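Long-range contacts in beta-galacturonidase (Eisenbergiella tayi, PDB 6NCW), which hydrolyses beta-linked galacturonides as a glycoside hydrolase of family 2, and may also have beta-glucuronidase activity: residues I328-L339 with S369-A380; F62-L70 with V101-I109. All blocks are in the same frame, centred on the assembly; numbering follows the deposited sequence.

Contact 1 of 2, residues I328-L339 with S369-A380; sequences ILVWEENHARGL and SIYIWGILNECA. With GOL (glycerol), chain G.
A hydrogen bond from Val-330 N to Ser-369 O starts the pairing of strands 329-333 and 370-374, which run parallel at 23° with their axes 4.6 Å apart; hydrogen bonds from Gly-374 N to Glu-332 O and from Asn-334 N to Gly-374 O carry it on toward the C-terminal ends. Trp-331 lays one ring face toward the Gly-374 backbone, offset toward the rim, while Ile-372 CG2 packs on Trp-331 CB at 3.6 Å. On the other face of the sheet Glu-332 and Trp-373 lie side by side, OE2 of the glutamate in the ring plane at CZ3; His-364 holds that same OE2. Trp-331 NE1 donates to Glu-333 OE2 (2.8 Å), which also pairs with Arg-309, while His-312 bonds OE1. Beyond the strands, Asn-334 turns its amide back, chi1 71°, and Leu-376 N reaches OD1 in the carbonyl plane on a lone pair (2.9 Å). A glycerol, probably from the crystallisation liquor, bridges the two ends: Arg-337 gives NE to O2 and NH2 to O3 (2.9 Å), and Asn-377 ND2 gives a nearly straight bond to O1 (2.8 Å, 165°). Arg-309 bonds Asn-377 OD1, so both ends of the amide are held. Galacturonate has been seen bound to Arg-337 and Asn-377: these are adjacent TIM-barrel strands carrying sugar-binding loops at their C-terminal ends.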
# COMPACT_ATOMS: atom_id res chain seq x y z
N ILE A 328 -20.17 27.37 -8.44
CA ILE A 328 -18.82 27.29 -7.91
C ILE A 328 -18.02 28.46 -8.47
O ILE A 328 -17.99 28.66 -9.69
CB ILE A 328 -18.18 25.93 -8.27
CG1 ILE A 328 -18.95 24.79 -7.59
CG2 ILE A 328 -16.70 25.90 -7.87
CD1 ILE A 328 -18.60 23.40 -8.08
N LEU A 329 -17.40 29.25 -7.59
CA LEU A 329 -16.61 30.40 -8.03
C LEU A 329 -15.24 29.97 -8.54
O LEU A 329 -14.61 29.07 -7.98
CB LEU A 329 -16.46 31.39 -6.88
CG LEU A 329 -17.80 31.94 -6.36
CD1 LEU A 329 -17.65 32.55 -4.98
CD2 LEU A 329 -18.36 32.95 -7.36
N VAL A 330 -14.78 30.62 -9.59
CA VAL A 330 -13.55 30.23 -10.27
C VAL A 330 -12.59 31.41 -10.30
O VAL A 330 -12.95 32.51 -10.72
CB VAL A 330 -13.83 29.70 -11.70
CG1 VAL A 330 -12.52 29.43 -12.43
CG2 VAL A 330 -14.64 28.42 -11.62
N TRP A 331 -11.38 31.18 -9.82
CA TRP A 331 -10.21 31.96 -10.17
C TRP A 331 -9.57 31.26 -11.37
O TRP A 331 -9.16 30.10 -11.26
CB TRP A 331 -9.26 32.01 -8.96
CG TRP A 331 -7.82 32.44 -9.20
CD1 TRP A 331 -6.95 31.96 -10.16
CD2 TRP A 331 -7.07 33.37 -8.42
NE1 TRP A 331 -5.73 32.57 -10.04
CE2 TRP A 331 -5.77 33.45 -8.98
CE3 TRP A 331 -7.36 34.16 -7.30
CZ2 TRP A 331 -4.78 34.27 -8.46
CZ3 TRP A 331 -6.37 35.00 -6.80
CH2 TRP A 331 -5.09 35.03 -7.36
N GLU A 332 -9.52 31.94 -12.53
CA GLU A 332 -8.82 31.39 -13.68
C GLU A 332 -7.59 32.24 -13.96
O GLU A 332 -7.64 33.47 -13.87
CB GLU A 332 -9.73 31.32 -14.92
CG GLU A 332 -9.05 30.65 -16.11
CD GLU A 332 -9.98 30.24 -17.26
OE1 GLU A 332 -10.10 29.02 -17.53
OE2 GLU A 332 -10.59 31.12 -17.91
N GLU A 333 -6.46 31.59 -14.26
CA GLU A 333 -5.22 32.31 -14.52
C GLU A 333 -4.60 31.89 -15.85
O GLU A 333 -4.92 30.83 -16.39
CB GLU A 333 -4.20 32.13 -13.37
CG GLU A 333 -3.80 30.68 -13.04
CD GLU A 333 -3.00 30.61 -11.75
OE1 GLU A 333 -2.15 29.70 -11.60
OE2 GLU A 333 -3.24 31.48 -10.86
N ASN A 334 -3.71 32.74 -16.38
CA ASN A 334 -2.98 32.39 -17.59
C ASN A 334 -1.94 31.31 -17.28
O ASN A 334 -1.68 30.97 -16.12
CB ASN A 334 -2.33 33.62 -18.23
CG ASN A 334 -1.14 34.20 -17.44
OD1 ASN A 334 -0.99 34.01 -16.23
ND2 ASN A 334 -0.29 34.92 -18.15
N HIS A 335 -1.38 30.73 -18.34
CA HIS A 335 -0.50 29.58 -18.17
C HIS A 335 0.90 30.06 -17.83
O HIS A 335 1.64 30.51 -18.70
CB HIS A 335 -0.49 28.71 -19.42
CG HIS A 335 0.49 27.58 -19.32
ND1 HIS A 335 1.06 26.99 -20.43
CD2 HIS A 335 1.02 26.95 -18.25
CE1 HIS A 335 1.89 26.03 -20.03
NE2 HIS A 335 1.88 25.99 -18.71
N ALA A 336 1.27 29.95 -16.55
CA ALA A 336 2.62 30.27 -16.07
C ALA A 336 2.77 29.75 -14.64
O ALA A 336 1.85 29.89 -13.84
CB ALA A 336 2.86 31.78 -16.10
N ARG A 337 3.93 29.17 -14.32
CA ARG A 337 4.20 28.77 -12.94
C ARG A 337 5.69 28.83 -12.62
O ARG A 337 6.48 28.08 -13.19
CB ARG A 337 3.67 27.36 -12.64
CG ARG A 337 3.95 26.91 -11.20
CD ARG A 337 4.45 25.42 -11.05
NE ARG A 337 5.00 25.27 -9.70
CZ ARG A 337 6.23 25.63 -9.34
NH1 ARG A 337 7.10 26.10 -10.24
NH2 ARG A 337 6.60 25.51 -8.08
N GLY A 338 6.05 29.71 -11.68
CA GLY A 338 7.36 29.67 -11.06
C GLY A 338 8.51 30.09 -11.95
O GLY A 338 9.64 29.65 -11.76
N LEU A 339 8.24 30.91 -12.96
CA LEU A 339 9.26 31.22 -13.95
C LEU A 339 10.20 32.28 -13.38
O LEU A 339 9.75 33.31 -12.87
CB LEU A 339 8.62 31.68 -15.26
CG LEU A 339 7.75 30.60 -15.91
CD1 LEU A 339 6.95 31.15 -17.07
CD2 LEU A 339 8.58 29.40 -16.36
N SER A 369 -19.15 31.98 -13.38
CA SER A 369 -18.36 31.43 -12.28
C SER A 369 -17.03 32.15 -12.13
O SER A 369 -16.53 32.31 -11.01
CB SER A 369 -18.11 29.93 -12.50
OG SER A 369 -17.40 29.72 -13.71
N ILE A 370 -16.45 32.60 -13.24
CA ILE A 370 -15.15 33.26 -13.20
C ILE A 370 -15.34 34.63 -12.56
O ILE A 370 -15.98 35.50 -13.15
CB ILE A 370 -14.53 33.38 -14.58
CG1 ILE A 370 -14.26 32.00 -15.19
CG2 ILE A 370 -13.24 34.16 -14.47
CD1 ILE A 370 -13.95 32.08 -16.68
N TYR A 371 -14.79 34.83 -11.36
CA TYR A 371 -14.93 36.11 -10.70
C TYR A 371 -13.64 36.91 -10.66
O TYR A 371 -13.68 38.11 -10.33
CB TYR A 371 -15.47 35.93 -9.27
CG TYR A 371 -14.43 35.42 -8.30
CD1 TYR A 371 -14.11 34.06 -8.24
CD2 TYR A 371 -13.76 36.30 -7.46
CE1 TYR A 371 -13.16 33.60 -7.35
CE2 TYR A 371 -12.81 35.86 -6.58
CZ TYR A 371 -12.51 34.51 -6.53
OH TYR A 371 -11.55 34.11 -5.67
N ILE A 372 -12.50 36.32 -11.04
CA ILE A 372 -11.22 37.00 -10.97
C ILE A 372 -10.28 36.40 -12.00
O ILE A 372 -10.32 35.20 -12.27
CB ILE A 372 -10.65 36.91 -9.54
CG1 ILE A 372 -9.39 37.76 -9.39
CG2 ILE A 372 -10.38 35.45 -9.17
CD1 ILE A 372 -8.93 37.90 -7.96
N TRP A 373 -9.43 37.25 -12.59
CA TRP A 373 -8.37 36.79 -13.48
C TRP A 373 -7.03 36.80 -12.75
O TRP A 373 -6.67 37.81 -12.14
CB TRP A 373 -8.25 37.68 -14.73
CG TRP A 373 -9.49 37.76 -15.61
CD1 TRP A 373 -10.23 38.87 -15.88
CD2 TRP A 373 -10.09 36.69 -16.36
NE1 TRP A 373 -11.26 38.57 -16.74
CE2 TRP A 373 -11.20 37.24 -17.05
CE3 TRP A 373 -9.81 35.33 -16.51
CZ2 TRP A 373 -12.03 36.46 -17.87
CZ3 TRP A 373 -10.63 34.56 -17.33
CH2 TRP A 373 -11.72 35.13 -18.00
N GLY A 374 -6.28 35.71 -12.86
CA GLY A 374 -4.96 35.66 -12.28
C GLY A 374 -3.87 35.64 -13.33
O GLY A 374 -4.11 35.24 -14.48
N ILE A 375 -2.66 36.05 -12.98
CA ILE A 375 -1.54 35.92 -13.90
C ILE A 375 -0.29 35.44 -13.16
O ILE A 375 -0.16 35.63 -11.95
CB ILE A 375 -1.22 37.25 -14.64
CG1 ILE A 375 -0.85 38.36 -13.66
CG2 ILE A 375 -2.37 37.67 -15.52
CD1 ILE A 375 -0.49 39.67 -14.35
N LEU A 376 0.60 34.80 -13.90
CA LEU A 376 2.02 34.68 -13.54
C LEU A 376 2.21 34.19 -12.10
O LEU A 376 2.93 34.80 -11.30
CB LEU A 376 2.73 36.01 -13.75
CG LEU A 376 2.70 36.56 -15.17
CD1 LEU A 376 3.52 37.85 -15.22
CD2 LEU A 376 3.19 35.51 -16.20
N ASN A 377 1.57 33.06 -11.79
CA ASN A 377 1.77 32.39 -10.51
C ASN A 377 3.25 32.23 -10.17
O ASN A 377 4.01 31.61 -10.93
CB ASN A 377 1.08 31.03 -10.54
CG ASN A 377 1.36 30.23 -9.28
OD1 ASN A 377 0.68 30.41 -8.26
ND2 ASN A 377 2.37 29.35 -9.33
N GLU A 378 3.65 32.80 -9.03
CA GLU A 378 5.00 32.67 -8.49
C GLU A 378 6.09 33.04 -9.50
O GLU A 378 7.20 32.50 -9.47
CB GLU A 378 5.24 31.26 -7.95
CG GLU A 378 4.38 30.92 -6.73
CD GLU A 378 4.89 29.72 -5.95
OE1 GLU A 378 5.84 29.05 -6.43
OE2 GLU A 378 4.34 29.45 -4.85
N CYS A 379 5.82 33.98 -10.40
CA CYS A 379 6.88 34.45 -11.29
C CYS A 379 7.68 35.56 -10.59
O CYS A 379 7.52 35.80 -9.38
CB CYS A 379 6.27 34.83 -12.64
SG CYS A 379 5.59 33.35 -13.48
N ALA A 380 8.59 36.21 -11.32
CA ALA A 380 9.62 37.03 -10.68
C ALA A 380 9.14 38.47 -10.42
O ALA A 380 9.68 39.45 -10.94
CB ALA A 380 10.90 37.02 -11.51
C1 GOL G . 3.40 26.66 -6.71
O1 GOL G . 2.58 27.75 -7.03
C2 GOL G . 2.59 25.34 -6.95
O2 GOL G . 2.62 24.94 -8.27
C3 GOL G . 3.30 24.27 -6.08
O3 GOL G . 4.57 23.98 -6.66
O HOH W 1 -1.57 33.66 -10.27
O HOH W 2 -0.29 31.89 -13.84

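Contact 2 of 2, residues F62-L70 with V101-I109; sequences FEAKGNIRL and VLKDIRPGI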
# COMPACT_ATOMS: atom_id res chain seq x y z
N PHE A 62 -12.61 13.69 -42.81
CA PHE A 62 -13.88 14.36 -42.62
C PHE A 62 -14.43 14.73 -43.98
O PHE A 62 -13.72 14.70 -44.99
CB PHE A 62 -13.75 15.60 -41.71
CG PHE A 62 -12.94 16.72 -42.30
CD1 PHE A 62 -13.57 17.81 -42.91
CD2 PHE A 62 -11.56 16.73 -42.21
CE1 PHE A 62 -12.83 18.86 -43.45
CE2 PHE A 62 -10.81 17.78 -42.75
CZ PHE A 62 -11.45 18.85 -43.37
N GLU A 63 -15.72 15.06 -44.00
CA GLU A 63 -16.45 15.39 -45.21
C GLU A 63 -16.98 16.80 -45.10
O GLU A 63 -17.66 17.14 -44.12
CB GLU A 63 -17.59 14.40 -45.43
CG GLU A 63 -18.35 14.59 -46.72
CD GLU A 63 -19.19 13.37 -47.07
OE1 GLU A 63 -19.21 12.41 -46.26
OE2 GLU A 63 -19.83 13.37 -48.15
N ALA A 64 -16.66 17.64 -46.09
CA ALA A 64 -17.03 19.05 -46.01
C ALA A 64 -16.84 19.70 -47.36
O ALA A 64 -16.10 19.20 -48.22
CB ALA A 64 -16.21 19.79 -44.95
N LYS A 65 -17.47 20.87 -47.52
CA LYS A 65 -17.45 21.66 -48.74
C LYS A 65 -17.49 23.15 -48.38
O LYS A 65 -18.08 23.55 -47.37
CB LYS A 65 -18.66 21.34 -49.64
CG LYS A 65 -20.01 21.67 -48.96
CD LYS A 65 -21.14 21.96 -49.95
CE LYS A 65 -22.05 20.75 -50.12
NZ LYS A 65 -22.60 20.25 -48.83
N GLY A 66 -16.89 23.96 -49.24
CA GLY A 66 -17.04 25.39 -49.07
C GLY A 66 -16.12 25.95 -48.00
O GLY A 66 -15.01 25.46 -47.78
N ASN A 67 -16.58 27.00 -47.34
CA ASN A 67 -15.82 27.62 -46.27
C ASN A 67 -16.02 26.82 -44.98
O ASN A 67 -17.15 26.60 -44.54
CB ASN A 67 -16.27 29.07 -46.05
CG ASN A 67 -15.88 29.99 -47.19
OD1 ASN A 67 -14.97 29.69 -47.97
ND2 ASN A 67 -16.56 31.12 -47.27
N ILE A 68 -14.91 26.41 -44.36
CA ILE A 68 -14.96 25.62 -43.14
C ILE A 68 -14.12 26.26 -42.04
O ILE A 68 -13.19 27.04 -42.29
CB ILE A 68 -14.48 24.17 -43.37
CG1 ILE A 68 -12.97 24.14 -43.63
CG2 ILE A 68 -15.26 23.51 -44.50
CD1 ILE A 68 -12.37 22.73 -43.60
N ARG A 69 -14.46 25.91 -40.81
CA ARG A 69 -13.71 26.29 -39.62
C ARG A 69 -13.48 25.03 -38.81
O ARG A 69 -14.43 24.31 -38.48
CB ARG A 69 -14.47 27.34 -38.81
CG ARG A 69 -13.77 27.82 -37.56
CD ARG A 69 -14.69 28.80 -36.82
NE ARG A 69 -14.13 29.22 -35.54
CZ ARG A 69 -14.62 28.89 -34.35
NH1 ARG A 69 -15.71 28.14 -34.26
NH2 ARG A 69 -14.01 29.32 -33.25
N LEU A 70 -12.22 24.74 -38.51
CA LEU A 70 -11.86 23.70 -37.56
C LEU A 70 -11.49 24.36 -36.24
O LEU A 70 -10.52 25.13 -36.19
CB LEU A 70 -10.69 22.86 -38.07
CG LEU A 70 -10.97 22.08 -39.35
CD1 LEU A 70 -9.69 21.94 -40.16
CD2 LEU A 70 -11.53 20.72 -39.00
N VAL A 101 -9.43 28.43 -40.26
CA VAL A 101 -10.49 28.78 -41.19
C VAL A 101 -9.98 28.57 -42.61
O VAL A 101 -8.90 29.04 -42.96
CB VAL A 101 -10.97 30.23 -40.98
CG1 VAL A 101 -12.00 30.59 -42.04
CG2 VAL A 101 -11.56 30.37 -39.57
N LEU A 102 -10.76 27.86 -43.42
CA LEU A 102 -10.36 27.48 -44.76
C LEU A 102 -11.42 27.91 -45.76
O LEU A 102 -12.60 27.57 -45.60
CB LEU A 102 -10.14 25.97 -44.88
CG LEU A 102 -8.84 25.50 -44.24
CD1 LEU A 102 -8.67 24.01 -44.46
CD2 LEU A 102 -7.68 26.29 -44.81
N LYS A 103 -11.00 28.63 -46.78
CA LYS A 103 -11.93 29.22 -47.74
C LYS A 103 -12.13 28.28 -48.91
O LYS A 103 -11.17 27.77 -49.49
CB LYS A 103 -11.43 30.58 -48.21
CG LYS A 103 -11.64 31.68 -47.17
CD LYS A 103 -10.87 32.95 -47.51
CE LYS A 103 -11.35 34.12 -46.66
NZ LYS A 103 -10.62 35.38 -46.97
N ASP A 104 -13.40 28.00 -49.21
CA ASP A 104 -13.86 27.39 -50.45
C ASP A 104 -13.04 26.15 -50.83
O ASP A 104 -12.31 26.12 -51.83
CB ASP A 104 -13.86 28.45 -51.56
CG ASP A 104 -14.53 27.97 -52.83
OD1 ASP A 104 -13.81 27.80 -53.84
OD2 ASP A 104 -15.76 27.76 -52.82
N ILE A 105 -13.17 25.11 -49.98
CA ILE A 105 -12.49 23.84 -50.23
C ILE A 105 -13.37 23.00 -51.14
O ILE A 105 -14.60 23.12 -51.13
CB ILE A 105 -12.16 23.08 -48.92
CG1 ILE A 105 -13.41 22.39 -48.35
CG2 ILE A 105 -11.57 24.01 -47.87
CD1 ILE A 105 -13.11 21.56 -47.14
N ARG A 106 -12.74 22.12 -51.92
CA ARG A 106 -13.47 21.21 -52.79
C ARG A 106 -14.41 20.33 -51.96
O ARG A 106 -14.15 20.05 -50.79
CB ARG A 106 -12.49 20.33 -53.57
CG ARG A 106 -11.71 19.37 -52.68
CD ARG A 106 -11.74 17.94 -53.21
NE ARG A 106 -11.33 16.96 -52.20
CZ ARG A 106 -10.10 16.88 -51.68
NH1 ARG A 106 -9.16 17.75 -52.07
NH2 ARG A 106 -9.81 15.96 -50.78
N PRO A 107 -15.54 19.90 -52.54
CA PRO A 107 -16.43 18.99 -51.81
C PRO A 107 -15.81 17.61 -51.71
O PRO A 107 -14.87 17.27 -52.43
CB PRO A 107 -17.70 18.99 -52.67
CG PRO A 107 -17.20 19.25 -54.05
CD PRO A 107 -16.05 20.21 -53.89
N GLY A 108 -16.34 16.81 -50.78
CA GLY A 108 -15.88 15.44 -50.64
C GLY A 108 -15.10 15.15 -49.37
O GLY A 108 -15.26 15.82 -48.35
N ILE A 109 -14.25 14.12 -49.43
CA ILE A 109 -13.54 13.62 -48.26
C ILE A 109 -12.18 14.29 -48.18
O ILE A 109 -11.43 14.32 -49.16
CB ILE A 109 -13.40 12.08 -48.33
CG1 ILE A 109 -14.60 11.38 -47.68
CG2 ILE A 109 -12.15 11.64 -47.61
CD1 ILE A 109 -15.94 11.70 -48.29
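Ile-68 and Ile-105 both set CG1 between the backbone N and the carbonyl carbon, chi1 70° and 77°, and their CD1 methyls meet at 3.8 Å with the side chains crossing at about a right angle. This is the corner where the four-stranded sheet (68-72 with 98-105) passes into the six-stranded one (55-63 with 109-117) of the N-terminal beta-sandwich, consistent with the sugar-binding domain of family 2 enzymes. The antiparallel pairing is interrupted by a G1 beta bulge, in which Asp-104 and Ile-105 both face Gly-66. Asp-104 takes the left-handed first position of the bulge, phi 48°; Gly-66, across from it, has a positive phi of its own. Ile-105 N donates to the Gly-66 carbonyl at 2.9 Å, and the glycine N-H goes to Ile-105 O.

The extra residue of the bulge is held by a side chain: Asn-67 turns OD1 onto Asp-104 N, in the carbonyl plane, at a short 2.6 Å. Gly-148 O takes a hydrogen bond from ND2, so both ends of the amide are tied.

Past the bulge, Ile-68 and Leu-102 form a hydrogen-bonded pair with their side chains alongside one another, CG1 of the isoleucine 3.6 Å from CB of the leucine. On the opposite face of the sheet Arg-69 CG rests against Val-101 CG2, while its guanidinium reaches on to Asp-99 and Glu-145.

At the other end the two segments turn the corner out of this sheet: Lys-65 CB packs on Pro-107, Ala-64 N bonds to Gly-108 O, and Glu-63 and Ile-109 form a non-hydrogen-bonded pair. There Ile-109 CD1 lies 3.9 Å from Glu-63 CD.

From the N terminus, the chain first enters contact 2, where 62-70 leaves strand 55-63 for strand 68-72. About thirty residues later, after strands 78-83 and 86-92, 101-109 returns to close the loop. Both segments turn a corner from one sheet to another, so contact 2 joins the four-stranded and six-stranded antiparallel sheets of the N-terminal region. The chain then passes through the immunoglobulin-like region into the TIM barrel. Contact 1 closes a second loop there, through helix 349-364, in a parallel beta-alpha-beta unit. The two loops lie in series and neither crosses the other; their centres are about 37 Å apart.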